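Long-range contact in glycerophosphodiester phosphodiesterase (Parabacteroides distasonis, PDB 3NO3), which belongs to the glycerophosphoryl diester phosphodiesterase family, enzymes of the TIM-barrel fold, and binds a magnesium ion through acidic side chains of its barrel strands: residues Ile101-Ser106 / Ile136-Asp141. Residues are numbered along the deposited sequence; the frame is centred on the assembly and turned at random.
Sequences IFELKS and ISFNMD. With MG (magnesium ion), chain B.
The Phe138 ring meets the carboxylate of Glu103 at its edge: OE2 of Glu103 lies near the ring plane, 3.4 Å from CD2 of Phe138, and the two planes stand 52° apart. The Phe102 ring packs on Ser120 of helix 110-126, edge-to-face with Tyr135 and at about 60° to Phe40, with the backbone N of Leu104 in plane at its edge. Closer to the backbone, the side chains of Glu103 and Ile136 share one face of the sheet and cross at about a right angle. With chi1 at 66°, Ile136 lays CG1 3.6 Å from CB of Glu103, and its extended chi2 carries CD1 on to 3.8 Å from CG2 of Ile101. The parallel pairing of strands 99-104 and 133-137 includes Ile136 N to Phe102 O (2.9 Å) and Leu104 N to Ile136 O, the latter almost in line with the carbonyl. Where the strands end, Ser137 OG donates to Leu104 O (2.8 Å) and accepts from Asn139 N in an ST turn, just before Asn139 caps helix 140-149 through Ala142 N. One water bridges the strand ends, donating to Leu104 O and Glu103 OE2 and accepting from Phe138 N. A second water joins Ser106 OG to Asn139 ND2. The strands belong to one beta-alpha-beta unit of the barrel, linked through helix 110-126. From a fully extended side chain, Glu103 OE1 reaches magnesium at 2.0 Å, where Glu39, Asp41 and two waters also bind. The carboxylate thus divides its oxygens, OE1 for the metal and OE2 for the bridging water (2.7 Å); Ile136, the Phe138 edge and that water probably form a second shell that helps fix this ligand's rotation.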
ATOM      1  N   ILE A 101      -3.480   2.779  -2.028  1.00 15.43           N
ATOM      2  CA  ILE A 101      -3.050   1.535  -1.412  1.00 15.27           C
ATOM      3  C   ILE A 101      -2.429   1.899  -0.053  1.00 15.21           C
ATOM      4  O   ILE A 101      -1.297   2.308   0.031  1.00 15.49           O
ATOM      5  CB  ILE A 101      -2.075   0.722  -2.308  1.00 15.14           C
ATOM      6  CG1 ILE A 101      -2.624   0.550  -3.741  1.00 18.84           C
ATOM      7  CG2 ILE A 101      -1.812  -0.624  -1.677  1.00 14.35           C
ATOM      8  CD1 ILE A 101      -4.010  -0.102  -3.870  1.00 18.73           C
ATOM      9  N   PHE A 102      -3.222   1.765   1.008  1.00 14.48           N
ATOM     10  CA  PHE A 102      -2.983   2.357   2.315  1.00 14.64           C
ATOM     11  C   PHE A 102      -2.370   1.256   3.151  1.00 15.14           C
ATOM     12  O   PHE A 102      -3.082   0.332   3.537  1.00 15.40           O
ATOM     13  CB  PHE A 102      -4.373   2.777   2.841  1.00 14.76           C
ATOM     14  CG  PHE A 102      -4.428   3.527   4.168  1.00 16.09           C
ATOM     15  CD1 PHE A 102      -3.909   3.025   5.375  1.00 15.23           C
ATOM     16  CD2 PHE A 102      -5.152   4.710   4.230  1.00 17.70           C
ATOM     17  CE1 PHE A 102      -4.062   3.708   6.558  1.00 14.89           C
ATOM     18  CE2 PHE A 102      -5.298   5.402   5.410  1.00 13.79           C
ATOM     19  CZ  PHE A 102      -4.753   4.919   6.565  1.00 15.46           C
ATOM     20  N   GLU A 103      -1.065   1.332   3.404  1.00 15.42           N
ATOM     21  CA  GLU A 103      -0.424   0.437   4.356  1.00 14.99           C
ATOM     22  C   GLU A 103      -0.511   1.013   5.774  1.00 14.41           C
ATOM     23  O   GLU A 103       0.112   2.045   6.057  1.00 14.70           O
ATOM     24  CB  GLU A 103       1.032   0.116   4.006  1.00 15.69           C
ATOM     25  CG  GLU A 103       1.595  -0.884   5.019  1.00 14.04           C
ATOM     26  CD  GLU A 103       3.014  -1.379   4.751  1.00 18.15           C
ATOM     27  OE1 GLU A 103       3.555  -1.229   3.630  1.00 14.14           O
ATOM     28  OE2 GLU A 103       3.566  -1.992   5.677  1.00 15.85           O
ATOM     29  N   LEU A 104      -1.237   0.354   6.671  1.00 14.35           N
ATOM     30  CA  LEU A 104      -1.130   0.731   8.099  1.00 13.59           C
ATOM     31  C   LEU A 104       0.085  -0.015   8.677  1.00 13.73           C
ATOM     32  O   LEU A 104       0.138  -1.263   8.668  1.00 13.89           O
ATOM     33  CB  LEU A 104      -2.382   0.407   8.906  1.00 13.37           C
ATOM     34  CG  LEU A 104      -2.461   0.958  10.322  1.00 14.71           C
ATOM     35  CD1 LEU A 104      -2.374   2.551  10.343  1.00 12.86           C
ATOM     36  CD2 LEU A 104      -3.745   0.408  11.043  1.00 13.51           C
ATOM     37  N   LYS A 105       1.037   0.746   9.193  1.00 13.34           N
ATOM     38  CA  LYS A 105       2.220   0.179   9.870  1.00 13.32           C
ATOM     39  C   LYS A 105       1.818  -0.518  11.147  1.00 14.18           C
ATOM     40  O   LYS A 105       0.765  -0.214  11.730  1.00 14.17           O
ATOM     41  CB  LYS A 105       3.209   1.279  10.183  1.00 14.92           C
ATOM     42  CG  LYS A 105       3.796   1.979   8.940  1.00 14.85           C
ATOM     43  CD  LYS A 105       4.746   1.089   8.120  1.00 15.99           C
ATOM     44  CE  LYS A 105       5.996   0.598   8.899  1.00 16.62           C
ATOM     45  NZ  LYS A 105       7.069   0.202   7.924  1.00 16.49           N
ATOM     46  N   SER A 106       2.633  -1.466  11.571  1.00 14.47           N
ATOM     47  CA  SER A 106       2.390  -2.209  12.795  0.50 14.47           C
ATOM     48  C   SER A 106       2.601  -1.325  14.045  1.00 15.01           C
ATOM     49  O   SER A 106       3.659  -0.656  14.175  1.00 14.19           O
ATOM     50  CB  SER A 106       3.336  -3.411  12.871  0.50 15.38           C
ATOM     51  OG  SER A 106       2.986  -4.261  13.949  0.50 16.18           O
ATOM     52  N   ILE A 136      -3.752  -2.530   3.345  1.00 15.09           N
ATOM     53  CA  ILE A 136      -2.764  -3.598   3.466  1.00 15.70           C
ATOM     54  C   ILE A 136      -2.045  -3.451   4.803  1.00 15.20           C
ATOM     55  O   ILE A 136      -1.883  -2.332   5.276  1.00 16.34           O
ATOM     56  CB  ILE A 136      -1.775  -3.610   2.277  1.00 15.22           C
ATOM     57  CG1 ILE A 136      -0.877  -2.355   2.224  1.00 13.33           C
ATOM     58  CG2 ILE A 136      -2.548  -3.730   0.903  1.00 16.61           C
ATOM     59  CD1 ILE A 136       0.209  -2.359   1.058  1.00 14.47           C
ATOM     60  N   SER A 137      -1.586  -4.541   5.421  1.00 15.31           N
ATOM     61  CA  SER A 137      -0.797  -4.424   6.662  1.00 15.03           C
ATOM     62  C   SER A 137      -0.031  -5.714   6.928  1.00 16.16           C
ATOM     63  O   SER A 137      -0.521  -6.796   6.615  1.00 17.23           O
ATOM     64  CB  SER A 137      -1.697  -4.117   7.880  1.00 15.44           C
ATOM     65  OG  SER A 137      -0.964  -3.847   9.050  1.00 14.33           O
ATOM     66  N   PHE A 138       1.151  -5.604   7.514  1.00 16.09           N
ATOM     67  CA  PHE A 138       1.794  -6.765   8.125  1.00 17.01           C
ATOM     68  C   PHE A 138       1.126  -7.252   9.383  1.00 16.04           C
ATOM     69  O   PHE A 138       1.404  -8.380   9.803  1.00 16.77           O
ATOM     70  CB  PHE A 138       3.262  -6.452   8.499  1.00 17.80           C
ATOM     71  CG  PHE A 138       4.179  -6.364   7.286  1.00 19.00           C
ATOM     72  CD1 PHE A 138       4.776  -7.505   6.774  1.00 21.18           C
ATOM     73  CD2 PHE A 138       4.423  -5.158   6.662  1.00 19.10           C
ATOM     74  CE1 PHE A 138       5.600  -7.431   5.640  1.00 22.10           C
ATOM     75  CE2 PHE A 138       5.271  -5.078   5.553  1.00 18.40           C
ATOM     76  CZ  PHE A 138       5.844  -6.214   5.051  1.00 19.89           C
ATOM     77  N   ASN A 139       0.337  -6.390  10.036  1.00 16.48           N
ATOM     78  CA  ASN A 139      -0.222  -6.695  11.332  1.00 16.76           C
ATOM     79  C   ASN A 139      -1.588  -7.316  11.235  1.00 16.12           C
ATOM     80  O   ASN A 139      -2.528  -6.695  10.698  1.00 15.52           O
ATOM     81  CB  ASN A 139      -0.329  -5.411  12.186  1.00 16.44           C
ATOM     82  CG  ASN A 139      -0.683  -5.722  13.620  1.00 17.74           C
ATOM     83  OD1 ASN A 139      -1.869  -5.810  13.980  1.00 16.22           O
ATOM     84  ND2 ASN A 139       0.348  -5.959  14.447  1.00 17.67           N
HETATM   85  N   MSE A 140      -1.743  -8.481  11.826  1.00 15.95           N
HETATM   86  CA  MSE A 140      -3.001  -9.212  11.724  1.00 16.54           C
HETATM   87  C   MSE A 140      -4.136  -8.560  12.490  1.00 15.85           C
HETATM   88  O   MSE A 140      -5.263  -8.578  12.019  1.00 16.12           O
HETATM   89  CB  MSE A 140      -2.812 -10.647  12.223  1.00 17.30           C
HETATM   90  CG  MSE A 140      -4.062 -11.530  12.139  1.00 20.53           C
HETATM   91 SE   MSE A 140      -4.942 -11.575  10.393  0.75 19.03          SE
HETATM   92  CE  MSE A 140      -3.672 -12.754   9.551  1.00 18.65           C
ATOM     93  N   ASP A 141      -3.830  -7.957  13.639  1.00 15.97           N
ATOM     94  CA  ASP A 141      -4.871  -7.235  14.424  1.00 15.99           C
ATOM     95  C   ASP A 141      -5.408  -6.022  13.664  1.00 15.89           C
ATOM     96  O   ASP A 141      -6.633  -5.797  13.654  1.00 15.07           O
ATOM     97  CB  ASP A 141      -4.349  -6.880  15.830  1.00 17.19           C
ATOM     98  CG  ASP A 141      -3.887  -8.119  16.606  1.00 18.02           C
ATOM     99  OD1 ASP A 141      -4.766  -8.942  16.906  1.00 21.02           O
ATOM    100  OD2 ASP A 141      -2.684  -8.274  16.871  1.00 21.10           O
TER
HETATM  101 MG    MG B 301       4.667   0.029   2.545  1.00 15.72          MG
HETATM  102  O   HOH W   1       2.221  -2.916   7.790  1.00 14.59           O
HETATM  103  O   HOH W   2       2.965  -6.834  13.176  1.00 32.31           O
HETATM  104  O   HOH W   3       5.950   1.363   1.443  1.00 11.73           O
HETATM  105  O   HOH W   4       6.380  -0.293   3.788  1.00 15.32           O